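Local coordinates for protein phosphoribosylformylglycinamidine synthase 2 (Thermus thermophilus, PDB 3VIU) that belongs to the AIR synthase-related (PurM-like) family as phosphoribosylformylglycinamidine synthase II, and carries bound ADP and a magnesium ion, at residues Asp160-Glu165 against Asn450-Arg455. Residues are numbered along the deposited sequence; the frame is centred on the assembly and turned at random.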
loop_
_atom_site.group_PDB
_atom_site.type_symbol
_atom_site.label_atom_id
_atom_site.label_comp_id
_atom_site.label_asym_id
_atom_site.label_seq_id
_atom_site.Cartn_x
_atom_site.Cartn_y
_atom_site.Cartn_z
ATOM N N ASP A 160 -2.588 6.216 -4.801
ATOM C CA ASP A 160 -1.737 7.399 -4.765
ATOM C C ASP A 160 -0.805 7.439 -5.971
ATOM O O ASP A 160 -0.015 6.525 -6.180
ATOM C CB ASP A 160 -0.934 7.371 -3.463
ATOM C CG ASP A 160 -0.048 8.573 -3.292
ATOM O OD1 ASP A 160 -0.526 9.711 -3.465
ATOM O OD2 ASP A 160 1.134 8.375 -2.962
ATOM N N LEU A 161 -0.911 8.506 -6.759
ATOM C CA LEU A 161 -0.094 8.691 -7.959
ATOM C C LEU A 161 0.734 9.967 -7.860
ATOM O O LEU A 161 0.207 11.031 -7.537
ATOM C CB LEU A 161 -0.991 8.767 -9.199
ATOM C CG LEU A 161 -0.332 9.246 -10.500
ATOM C CD1 LEU A 161 0.742 8.256 -10.974
ATOM C CD2 LEU A 161 -1.411 9.427 -11.557
ATOM N N TYR A 162 2.029 9.858 -8.131
ATOM C CA TYR A 162 2.906 11.016 -8.068
ATOM C C TYR A 162 4.019 10.944 -9.104
ATOM O O TYR A 162 4.600 9.878 -9.339
ATOM C CB TYR A 162 3.508 11.160 -6.671
ATOM C CG TYR A 162 3.992 12.566 -6.411
ATOM C CD1 TYR A 162 5.269 12.973 -6.796
ATOM C CD2 TYR A 162 3.126 13.525 -5.886
ATOM C CE1 TYR A 162 5.668 14.305 -6.680
ATOM C CE2 TYR A 162 3.509 14.855 -5.767
ATOM C CZ TYR A 162 4.778 15.243 -6.171
ATOM O OH TYR A 162 5.128 16.575 -6.114
ATOM N N PHE A 163 4.303 12.075 -9.743
ATOM C CA PHE A 163 5.352 12.122 -10.749
ATOM C C PHE A 163 6.551 12.851 -10.156
ATOM O O PHE A 163 6.401 13.926 -9.569
ATOM C CB PHE A 163 4.860 12.833 -12.011
ATOM C CG PHE A 163 3.682 12.168 -12.666
ATOM C CD1 PHE A 163 2.384 12.460 -12.257
ATOM C CD2 PHE A 163 3.868 11.255 -13.703
ATOM C CE1 PHE A 163 1.285 11.855 -12.876
ATOM C CE2 PHE A 163 2.779 10.642 -14.330
ATOM C CZ PHE A 163 1.482 10.943 -13.917
ATOM N N HIS A 164 7.741 12.270 -10.310
ATOM C CA HIS A 164 8.933 12.874 -9.734
ATOM C C HIS A 164 10.240 12.454 -10.411
ATOM O O HIS A 164 10.399 11.322 -10.876
ATOM C CB HIS A 164 8.970 12.545 -8.229
ATOM C CG HIS A 164 10.013 13.291 -7.454
ATOM N ND1 HIS A 164 11.352 12.961 -7.490
ATOM C CD2 HIS A 164 9.906 14.327 -6.587
ATOM C CE1 HIS A 164 12.023 13.758 -6.677
ATOM N NE2 HIS A 164 11.168 14.595 -6.114
ATOM N N GLU A 165 11.163 13.405 -10.442
ATOM C CA GLU A 165 12.491 13.269 -11.026
ATOM C C GLU A 165 13.251 12.046 -10.522
ATOM O O GLU A 165 13.897 11.346 -11.303
ATOM C CB GLU A 165 13.278 14.563 -10.735
ATOM C CG GLU A 165 14.798 14.474 -10.743
ATOM C CD GLU A 165 15.388 13.976 -9.431
ATOM O OE1 GLU A 165 15.023 14.506 -8.360
ATOM O OE2 GLU A 165 16.240 13.057 -9.477
ATOM N N ASN A 450 4.644 11.216 0.580
ATOM C CA ASN A 450 5.048 12.402 -0.147
ATOM C C ASN A 450 6.548 12.287 -0.447
ATOM O O ASN A 450 7.377 12.388 0.447
ATOM C CB ASN A 450 4.739 13.626 0.726
ATOM C CG ASN A 450 5.094 14.942 0.053
ATOM O OD1 ASN A 450 4.352 15.922 0.173
ATOM N ND2 ASN A 450 6.233 14.983 -0.639
ATOM N N PRO A 451 6.910 12.080 -1.720
ATOM C CA PRO A 451 8.320 11.948 -2.112
ATOM C C PRO A 451 9.217 13.155 -1.865
ATOM O O PRO A 451 10.409 12.990 -1.601
ATOM C CB PRO A 451 8.237 11.577 -3.589
ATOM C CG PRO A 451 6.990 12.238 -4.029
ATOM C CD PRO A 451 6.031 11.959 -2.896
ATOM N N ARG A 452 8.658 14.360 -1.950
ATOM C CA ARG A 452 9.448 15.571 -1.723
ATOM C C ARG A 452 9.908 15.628 -0.269
ATOM O O ARG A 452 11.085 15.838 0.006
ATOM C CB ARG A 452 8.629 16.812 -2.087
ATOM C CG ARG A 452 8.168 16.815 -3.540
ATOM C CD ARG A 452 7.520 18.128 -3.938
ATOM N NE ARG A 452 7.150 18.158 -5.356
ATOM C CZ ARG A 452 8.010 18.030 -6.364
ATOM N NH1 ARG A 452 9.301 17.857 -6.124
ATOM N NH2 ARG A 452 7.584 18.098 -7.616
ATOM N N TYR A 453 8.980 15.420 0.658
ATOM C CA TYR A 453 9.303 15.409 2.085
ATOM C C TYR A 453 10.315 14.288 2.351
ATOM O O TYR A 453 11.330 14.480 3.029
ATOM C CB TYR A 453 8.060 15.101 2.926
ATOM C CG TYR A 453 6.922 16.094 2.850
ATOM C CD1 TYR A 453 5.756 15.885 3.591
ATOM C CD2 TYR A 453 7.020 17.259 2.092
ATOM C CE1 TYR A 453 4.718 16.807 3.585
ATOM C CE2 TYR A 453 5.992 18.188 2.083
ATOM C CZ TYR A 453 4.845 17.957 2.831
ATOM O OH TYR A 453 3.827 18.878 2.833
ATOM N N SER A 454 10.012 13.115 1.805
ATOM C CA SER A 454 10.827 11.925 1.996
ATOM C C SER A 454 12.263 12.021 1.459
ATOM O O SER A 454 13.203 11.561 2.107
ATOM C CB SER A 454 10.087 10.720 1.398
ATOM O OG SER A 454 8.790 10.558 1.986
ATOM N N ARG A 455 12.440 12.626 0.290
ATOM C CA ARG A 455 13.770 12.776 -0.283
ATOM C C ARG A 455 14.628 13.695 0.590
ATOM O O ARG A 455 15.786 13.397 0.861
ATOM C CB ARG A 455 13.659 13.326 -1.717
ATOM C CG ARG A 455 14.887 14.076 -2.262
ATOM C CD ARG A 455 16.166 13.256 -2.245
ATOM N NE ARG A 455 16.153 12.125 -3.170
ATOM C CZ ARG A 455 16.038 12.233 -4.491
ATOM N NH1 ARG A 455 16.045 11.144 -5.249
ATOM N NH2 ARG A 455 15.904 13.425 -5.056
HETATM O O HOH W 1 7.858 16.643 -10.544
#
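Tyr-162 lays one face of its ring against Pro-451, the first residue of helix 451-456. Pro-451 CD sits over the face, 4.2 Å from the centroid of the Tyr-162 ring, a CH-pi contact, while Pro-451 CG closes to 3.3 Å from Tyr-162 CD1 at the rim. Arg-452 NE reaches Tyr-162 OH at 2.7 Å, but at an N-H...O angle of 116° the bond is weak; the stronger partner of Tyr-162 OH is Glu-578. The guanidinium plane stands nearly upright, 82°, to the phenol ring. With CG to NE extended, Arg-452 runs past the phenol, and its NH1 pairs with Glu-587. Strand 156-163 is an outermost strand of the first PurM-like N-terminal sheet and helix 451-456 follows strand 441-448 of the second, so the contact joins the two copies of this domain within one chain. Beside Arg-452, the carbonyl of Phe-163 accepts from a water that is also weakly bonded to Arg-452 NH2. The side chain of His-164 leaves the backbone toward the helix, and its ring contacts Arg-452. His-164 CD2 lies 3.6 Å from Arg-452 NH1, the two planes inclined by 49°; His-164 NE2 is hydrogen-bonded to the same Glu-587 carboxylate, and ND1 to the backbone N of Gly-166. Beyond the strand end, Glu-165 bends at chi2 and brings OE1 to the guanidinium edge of Arg-455; this salt bridge is loose, Glu-165 OE1 to Arg-455 NH2 measuring 3.6 Å.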